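Local atomic coordinates of SMC protein (Pyrococcus furiosus, PDB entry 3NWC), a protein that is probably required for chromosome condensation and partitioning, and is present here as its hinge domain, which mediates dimerization and binds DNA. Residues A[146-149]-A[155-158]; A[79-82]-A[88-91]; A[15-20]-A[61-66]. All blocks are in the same frame, centred on the assembly; numbering follows the deposited sequence. Where two conformers were deposited one is given.

In the fold
Contact 2 is a buried meeting of a helix and a strand, carried by apolar side chains. Contacts 1 and 3 are only partly buried: contact 1 joins backbone hydrogen bonds to apolar packing, and contact 3 relies on charge and water. Contact 1 belongs to the sheet that includes strands 148-151 and 156-157, with side chains packing to either side of the backbones. Contact 3 brings the end of helix 4-19 against the turn leading into strand 66-68. Contacts 2 and 3 touch, because V66 N lies 2.8 Å from T90 O, probably as a hydrogen bond between parallel strands. Contact 1 stands apart, its centre about 29 Å from that of contact 2. All three touch the second subunit.

Contact 1 (A[146-149]-A[155-158]); sequences KVRM and ELYE
M149 and Y157 face each other on one side of the sheet, and their side chains cross obliquely. The M149 chain turns back at its last torsion (chi3 -66°), which brings CE to 3.8 Å from Y157 CB; an unbranched chain like methionine's, here with selenium for sulfur, can make such a bend. Beneath this packing the two backbones grip each other twice: M149 N donates to Y157 O at 2.9 Å, and Y157 N returns a straight bond to M149 O at 2.8 Å. The same M149 O lies at the edge of the tyrosine ring. R148 and L156 take the other side. R148 runs extended, with CG anti to the backbone N (chi1 -171°), and L156 CD1 sits over one guanidinium face, 3.9 Å from NH2. The arginine's length lets NH1 bond to T131 OG1 and A58 O, while a water links NH2 to E158 OE1, which also forms a salt bridge with R62 of the second subunit. A leucine in place of R148 would probably uncover L156 and leave T131 OG1 and A58 O without this donor. Strands 148-151 and 156-157 form an antiparallel beta hairpin, with M149 and Y157 as a hydrogen-bonded pair.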
loop_
_atom_site.group_PDB
_atom_site.type_symbol
_atom_site.label_atom_id
_atom_site.label_comp_id
_atom_site.label_asym_id
_atom_site.label_seq_id
_atom_site.Cartn_x
_atom_site.Cartn_y
_atom_site.Cartn_z
ATOM N N LYS A 146 17.491 1.928 -6.954
ATOM C CA LYS A 146 18.517 2.388 -6.027
ATOM C C LYS A 146 18.136 3.650 -5.252
ATOM O O LYS A 146 18.734 3.950 -4.224
ATOM C CB LYS A 146 19.847 2.601 -6.754
ATOM C CG LYS A 146 19.913 3.878 -7.561
ATOM C CD LYS A 146 21.355 4.212 -7.918
ATOM C CE LYS A 146 21.497 5.669 -8.328
ATOM N NZ LYS A 146 22.912 6.083 -8.560
ATOM N N VAL A 147 17.144 4.389 -5.741
ATOM C CA VAL A 147 16.676 5.591 -5.057
ATOM C C VAL A 147 15.144 5.624 -5.099
ATOM O O VAL A 147 14.559 5.345 -6.145
ATOM C CB VAL A 147 17.200 6.861 -5.750
ATOM C CG1 VAL A 147 16.813 8.100 -4.950
ATOM C CG2 VAL A 147 18.717 6.784 -5.950
ATOM N N ARG A 148 14.496 5.935 -3.980
ATOM C CA ARG A 148 13.038 6.165 -4.038
ATOM C C ARG A 148 12.770 7.555 -4.600
ATOM O O ARG A 148 13.230 8.551 -4.050
ATOM C CB ARG A 148 12.368 5.993 -2.674
ATOM C CG ARG A 148 10.821 6.010 -2.729
ATOM C CD ARG A 148 10.202 5.738 -1.360
ATOM N NE ARG A 148 8.860 5.145 -1.459
ATOM C CZ ARG A 148 7.723 5.826 -1.335
ATOM N NH1 ARG A 148 7.746 7.132 -1.106
ATOM N NH2 ARG A 148 6.558 5.193 -1.435
HETATM N N MSE A 149 12.014 7.622 -5.696
HETATM C CA MSE A 149 11.762 8.894 -6.361
HETATM C C MSE A 149 10.278 9.093 -6.654
HETATM O O MSE A 149 9.536 8.142 -6.890
HETATM C CB MSE A 149 12.542 8.982 -7.672
HETATM C CG MSE A 149 14.056 8.941 -7.494
HETATM SE SE MSE A 149 14.908 8.573 -9.205
HETATM C CE MSE A 149 14.255 6.753 -9.469
ATOM N N GLU A 155 4.542 10.240 -10.967
ATOM C CA GLU A 155 5.017 8.868 -11.081
ATOM C C GLU A 155 5.789 8.511 -9.817
ATOM O O GLU A 155 6.422 9.372 -9.204
ATOM C CB GLU A 155 5.879 8.671 -12.326
ATOM C CG GLU A 155 5.100 8.693 -13.625
ATOM C CD GLU A 155 4.865 10.088 -14.154
ATOM O OE1 GLU A 155 5.720 10.970 -13.921
ATOM O OE2 GLU A 155 3.824 10.297 -14.815
ATOM N N LEU A 156 5.716 7.245 -9.414
ATOM C CA LEU A 156 6.385 6.792 -8.187
ATOM C C LEU A 156 7.323 5.647 -8.486
ATOM O O LEU A 156 6.936 4.674 -9.135
ATOM C CB LEU A 156 5.352 6.336 -7.147
ATOM C CG LEU A 156 5.910 5.725 -5.858
ATOM C CD1 LEU A 156 6.709 6.775 -5.047
ATOM C CD2 LEU A 156 4.785 5.141 -5.011
ATOM N N TYR A 157 8.558 5.771 -8.003
ATOM C CA TYR A 157 9.577 4.751 -8.151
ATOM C C TYR A 157 9.973 4.304 -6.751
ATOM O O TYR A 157 10.653 5.029 -6.027
ATOM C CB TYR A 157 10.805 5.332 -8.857
ATOM C CG TYR A 157 10.545 5.761 -10.280
ATOM C CD1 TYR A 157 10.974 4.988 -11.349
ATOM C CD2 TYR A 157 9.858 6.937 -10.557
ATOM C CE1 TYR A 157 10.728 5.370 -12.650
ATOM C CE2 TYR A 157 9.613 7.329 -11.856
ATOM C CZ TYR A 157 10.052 6.545 -12.899
ATOM O OH TYR A 157 9.804 6.936 -14.195
ATOM N N GLU A 158 9.524 3.125 -6.350
ATOM C CA GLU A 158 9.883 2.631 -5.034
ATOM C C GLU A 158 11.346 2.216 -5.087
ATOM O O GLU A 158 11.881 1.944 -6.159
ATOM C CB GLU A 158 8.948 1.492 -4.611
ATOM C CG GLU A 158 7.499 1.957 -4.436
ATOM C CD GLU A 158 6.544 0.835 -4.078
ATOM O OE1 GLU A 158 6.639 0.309 -2.950
ATOM O OE2 GLU A 158 5.691 0.488 -4.924
HETATM O O HOH W 1 13.372 3.249 -7.700
HETATM O O HOH W 2 6.914 2.178 -0.567
#

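Contact 2 (A[79-82]-A[88-91]); sequences KYLK and RLTF
L81 reaches from helix 71-83 into the angle between L89 and F91, and nearly everything that touches here touches one of its two methyl groups. CG stands anti to the carbonyl carbon (chi1 -66°) and the chain continues extended to its end (chi2 180°), which carries CD1 right up to the strand. CD1 comes within 3.7 Å of L89 N and 4.0 Å of L89 CG. It also meets the edge of the F91 ring, 4.0 Å from CZ, with the two side chains arriving from opposite directions. CD2 adds a second touch, 4.0 Å from L89 CD1, where the leucines cross at about a right angle. No hydrogen bond spans the segments. Branched leucines and a flat phenylalanine suit this buried place because their shapes fit together without polar atoms needing partners; L28 on helix 24-28 covers both L89 and F91.

Between the segments themselves the contact loosens at R88, which points away from the helix. This side belongs to the dimer interface: the R88 guanidinium bonds to the carbonyls of G166 and G154 of the second subunit. K82 NZ, by contrast, meets a charge, in a salt bridge with E155 OE2 of the second subunit. Helix 71-83 here packs on strand 89-93 within a beta-alpha-beta unit begun by strand 66-68, and residues 89-91 pair antiparallel with a strand of the second subunit, extending the sheet from one subunit into the other.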
loop_
_atom_site.group_PDB
_atom_site.type_symbol
_atom_site.label_atom_id
_atom_site.label_comp_id
_atom_site.label_asym_id
_atom_site.label_seq_id
_atom_site.Cartn_x
_atom_site.Cartn_y
_atom_site.Cartn_z
ATOM N N LYS A 79 -7.210 -3.922 19.584
ATOM C CA LYS A 79 -8.278 -4.598 20.326
ATOM C C LYS A 79 -9.578 -3.815 20.241
ATOM O O LYS A 79 -10.651 -4.402 20.108
ATOM C CB LYS A 79 -7.905 -4.798 21.796
ATOM C CG LYS A 79 -6.904 -5.909 22.035
ATOM C CD LYS A 79 -6.769 -6.204 23.525
ATOM C CE LYS A 79 -5.602 -7.142 23.797
ATOM N NZ LYS A 79 -5.691 -8.403 23.007
ATOM N N TYR A 80 -9.474 -2.490 20.308
ATOM C CA TYR A 80 -10.636 -1.619 20.270
ATOM C C TYR A 80 -11.301 -1.709 18.889
ATOM O O TYR A 80 -12.530 -1.823 18.779
ATOM C CB TYR A 80 -10.236 -0.178 20.592
ATOM C CG TYR A 80 -11.407 0.786 20.687
ATOM C CD1 TYR A 80 -12.047 1.020 21.901
ATOM C CD2 TYR A 80 -11.862 1.465 19.569
ATOM C CE1 TYR A 80 -13.116 1.898 21.992
ATOM C CE2 TYR A 80 -12.926 2.352 19.651
ATOM C CZ TYR A 80 -13.551 2.563 20.865
ATOM O OH TYR A 80 -14.615 3.444 20.946
ATOM N N LEU A 81 -10.484 -1.666 17.837
ATOM C CA LEU A 81 -11.007 -1.803 16.477
ATOM C C LEU A 81 -11.782 -3.098 16.321
ATOM O O LEU A 81 -12.836 -3.129 15.688
ATOM C CB LEU A 81 -9.869 -1.775 15.457
ATOM C CG LEU A 81 -9.060 -0.495 15.275
ATOM C CD1 LEU A 81 -8.001 -0.763 14.217
ATOM C CD2 LEU A 81 -9.940 0.685 14.880
ATOM N N LYS A 82 -11.249 -4.175 16.894
ATOM C CA LYS A 82 -11.879 -5.483 16.763
ATOM C C LYS A 82 -13.190 -5.534 17.535
ATOM O O LYS A 82 -14.206 -5.996 17.016
ATOM C CB LYS A 82 -10.948 -6.589 17.253
ATOM C CG LYS A 82 -9.775 -6.859 16.321
ATOM C CD LYS A 82 -8.866 -7.940 16.895
ATOM C CE LYS A 82 -7.731 -8.262 15.940
ATOM N NZ LYS A 82 -6.702 -9.157 16.558
ATOM N N ARG A 88 -9.822 -1.978 9.847
ATOM C CA ARG A 88 -8.384 -2.073 10.087
ATOM C C ARG A 88 -7.659 -0.743 9.983
ATOM O O ARG A 88 -8.066 0.141 9.234
ATOM C CB ARG A 88 -7.754 -3.067 9.109
ATOM C CG ARG A 88 -8.146 -4.501 9.420
ATOM C CD ARG A 88 -7.786 -5.430 8.300
ATOM N NE ARG A 88 -6.335 -5.638 8.110
ATOM C CZ ARG A 88 -5.616 -6.579 8.731
ATOM N NH1 ARG A 88 -6.165 -7.369 9.642
ATOM N NH2 ARG A 88 -4.330 -6.733 8.450
ATOM N N LEU A 89 -6.582 -0.616 10.757
ATOM C CA LEU A 89 -5.643 0.494 10.621
ATOM C C LEU A 89 -4.215 -0.004 10.728
ATOM O O LEU A 89 -3.956 -1.061 11.301
ATOM C CB LEU A 89 -5.870 1.542 11.716
ATOM C CG LEU A 89 -7.213 2.275 11.726
ATOM C CD1 LEU A 89 -7.344 3.130 12.992
ATOM C CD2 LEU A 89 -7.426 3.120 10.465
ATOM N N THR A 90 -3.295 0.780 10.165
ATOM C CA THR A 90 -1.867 0.562 10.274
ATOM C C THR A 90 -1.307 1.574 11.256
ATOM O O THR A 90 -1.545 2.784 11.124
ATOM C CB THR A 90 -1.184 0.736 8.909
ATOM O OG1 THR A 90 -1.710 -0.237 8.002
ATOM C CG2 THR A 90 0.325 0.528 9.033
ATOM N N PHE A 91 -0.588 1.074 12.259
ATOM C CA PHE A 91 -0.064 1.933 13.321
ATOM C C PHE A 91 1.438 2.079 13.220
ATOM O O PHE A 91 2.135 1.106 12.904
ATOM C CB PHE A 91 -0.450 1.350 14.676
ATOM C CG PHE A 91 -1.939 1.291 14.895
ATOM C CD1 PHE A 91 -2.621 2.388 15.402
ATOM C CD2 PHE A 91 -2.659 0.149 14.569
ATOM C CE1 PHE A 91 -3.998 2.340 15.594
ATOM C CE2 PHE A 91 -4.034 0.093 14.756
ATOM C CZ PHE A 91 -4.704 1.195 15.273
#

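Contact 3 (A[15-20]-A[61-66]); sequences AQREVR and NRADNV
R17 leaves helix 4-19 with CG anti to the backbone N (chi1 -178°), then bends at its third torsion (chi3 61°), which swings the guanidinium alongside the turn carrying A63 and D64. R17 has two conformers, so its pairing with D64 is tentative; in the one described, NH1 forms a weak hydrogen bond, part of a salt bridge, with D64 OD1 at 3.3 Å. The oxygen lies at the guanidinium edge, near its plane, yet the two flat groups are turned 44° against each other, so the pair is not a flush, two-pronged one. A63 supports the arrangement from a different side: its CB sits over a guanidinium face, 3.6 Å from CZ, where a methyl is small enough to let the arginine lie close. NE has its own partner, forming a salt bridge with E56 OE2, so acidic groups hold the guanidinium at two points.

The contact sets the last turn of a helix against a 3-10 segment that leads into strand 66-68 of the hinge domain, and that helix is probably the hinge-proximal end of the incoming coiled-coil arm. Within the 3-10 turn D64 N bonds to N61 O at 2.9 Å. Two waters fill the approach between the segments, both donating to R17 O, at 2.7 Å and 3.0 Å. One donates also to D64 OD2 and the other to D64 OD1, the latter at 2.8 Å. An aspartate suits this place because its short carboxylate can accept from both waters and the arginine together. On the far side of the turn R62, in one of its two conformers, donates from NH1 to a lone pair of N65 OD1 at 2.9 Å.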
loop_
_atom_site.group_PDB
_atom_site.type_symbol
_atom_site.label_atom_id
_atom_site.label_comp_id
_atom_site.label_asym_id
_atom_site.label_seq_id
_atom_site.Cartn_x
_atom_site.Cartn_y
_atom_site.Cartn_z
ATOM N N ALA A 15 -9.265 12.571 -3.767
ATOM C CA ALA A 15 -10.607 11.990 -3.733
ATOM C C ALA A 15 -10.558 10.468 -3.650
ATOM O O ALA A 15 -11.342 9.845 -2.927
ATOM C CB ALA A 15 -11.407 12.454 -4.974
ATOM N N GLN A 16 -9.624 9.859 -4.372
ATOM C CA GLN A 16 -9.536 8.404 -4.368
ATOM C C GLN A 16 -9.045 7.884 -3.031
ATOM O O GLN A 16 -9.491 6.836 -2.560
ATOM C CB GLN A 16 -8.662 7.891 -5.515
ATOM C CG GLN A 16 -9.184 8.376 -6.869
ATOM C CD GLN A 16 -8.619 7.631 -8.061
ATOM O OE1 GLN A 16 -7.494 7.168 -8.038
ATOM N NE2 GLN A 16 -9.429 7.502 -9.115
ATOM N N ARG A 17 -8.128 8.607 -2.404
ATOM C CA ARG A 17 -7.650 8.178 -1.100
ATOM C C ARG A 17 -8.762 8.238 -0.055
ATOM O O ARG A 17 -8.861 7.367 0.805
ATOM C CB ARG A 17 -6.437 9.005 -0.662
ATOM C CG ARG A 17 -5.862 8.559 0.666
ATOM C CD ARG A 17 -4.434 9.042 0.857
ATOM N NE ARG A 17 -4.314 10.498 0.860
ATOM C CZ ARG A 17 -4.683 11.286 1.867
ATOM N NH1 ARG A 17 -5.232 10.770 2.956
ATOM N NH2 ARG A 17 -4.514 12.594 1.779
ATOM N N GLU A 18 -9.606 9.258 -0.140
ATOM C CA GLU A 18 -10.737 9.365 0.759
ATOM C C GLU A 18 -11.666 8.146 0.642
ATOM O O GLU A 18 -12.112 7.624 1.664
ATOM C CB GLU A 18 -11.505 10.673 0.512
ATOM C CG GLU A 18 -12.718 10.889 1.411
ATOM O OE1 GLU A 18 -11.885 13.019 2.055
ATOM O OE2 GLU A 18 -14.055 12.848 1.791
ATOM N N VAL A 19 -11.939 7.673 -0.579
ATOM C CA VAL A 19 -12.839 6.517 -0.752
ATOM C C VAL A 19 -12.228 5.220 -0.244
ATOM O O VAL A 19 -12.897 4.412 0.395
ATOM C CB VAL A 19 -13.268 6.296 -2.231
ATOM C CG1 VAL A 19 -13.640 7.589 -2.857
ATOM C CG2 VAL A 19 -12.155 5.639 -3.023
ATOM N N ARG A 20 -10.960 5.006 -0.552
ATOM C CA ARG A 20 -10.243 3.925 0.063
ATOM C C ARG A 20 -10.077 4.470 1.475
ATOM O O ARG A 20 -10.600 5.542 1.778
ATOM C CB ARG A 20 -8.918 3.697 -0.662
ATOM C CG ARG A 20 -9.109 3.422 -2.161
ATOM C CD ARG A 20 -7.832 2.939 -2.833
ATOM N NE ARG A 20 -8.075 2.394 -4.170
ATOM C CZ ARG A 20 -7.933 3.085 -5.301
ATOM N NH1 ARG A 20 -7.546 4.352 -5.257
ATOM N NH2 ARG A 20 -8.171 2.511 -6.477
ATOM N N ASN A 61 -0.688 5.451 0.662
ATOM C CA ASN A 61 -1.507 4.929 1.755
ATOM C C ASN A 61 -0.954 5.262 3.127
ATOM O O ASN A 61 -1.663 5.189 4.129
ATOM C CB ASN A 61 -1.666 3.412 1.645
ATOM C CG ASN A 61 -2.642 3.011 0.575
ATOM O OD1 ASN A 61 -3.443 3.825 0.117
ATOM N ND2 ASN A 61 -2.591 1.747 0.172
ATOM N N ARG A 62 0.314 5.625 3.189
ATOM C CA ARG A 62 0.911 5.950 4.473
ATOM C C ARG A 62 0.199 7.138 5.096
ATOM O O ARG A 62 0.181 7.294 6.302
ATOM C CB ARG A 62 2.408 6.232 4.327
ATOM C CG ARG A 62 3.208 5.022 3.888
ATOM C CD ARG A 62 2.839 3.818 4.714
ATOM N NE ARG A 62 3.631 2.653 4.349
ATOM C CZ ARG A 62 3.627 1.511 5.022
ATOM N NH1 ARG A 62 2.875 1.376 6.112
ATOM N NH2 ARG A 62 4.389 0.509 4.608
ATOM N N ALA A 63 -0.404 7.976 4.257
ATOM C CA ALA A 63 -1.161 9.118 4.756
ATOM C C ALA A 63 -2.221 8.690 5.776
ATOM O O ALA A 63 -2.550 9.444 6.685
ATOM C CB ALA A 63 -1.811 9.873 3.599
ATOM N N ASP A 64 -2.738 7.472 5.638
ATOM C CA ASP A 64 -3.788 6.971 6.530
ATOM C C ASP A 64 -3.244 6.215 7.748
ATOM O O ASP A 64 -4.010 5.797 8.619
ATOM C CB ASP A 64 -4.740 6.031 5.774
ATOM C CG ASP A 64 -5.265 6.634 4.485
ATOM O OD1 ASP A 64 -5.649 7.824 4.480
ATOM O OD2 ASP A 64 -5.294 5.905 3.473
ATOM N N ASN A 65 -1.930 6.023 7.807
ATOM C CA ASN A 65 -1.320 5.352 8.955
ATOM C C ASN A 65 -1.430 6.222 10.205
ATOM O O ASN A 65 -1.331 7.438 10.117
ATOM C CB ASN A 65 0.169 5.087 8.710
ATOM C CG ASN A 65 0.440 3.986 7.695
ATOM O OD1 ASN A 65 1.594 3.576 7.534
ATOM N ND2 ASN A 65 -0.585 3.528 6.995
ATOM N N VAL A 66 -1.626 5.591 11.364
ATOM C CA VAL A 66 -1.853 6.308 12.616
ATOM C C VAL A 66 -0.601 6.249 13.460
ATOM O O VAL A 66 -0.118 5.167 13.772
ATOM C CB VAL A 66 -3.001 5.676 13.437
ATOM C CG1 VAL A 66 -3.170 6.417 14.767
ATOM C CG2 VAL A 66 -4.319 5.706 12.654
HETATM O O HOH W 3 -7.018 5.441 1.083
HETATM O O HOH W 4 -8.304 7.933 3.675
#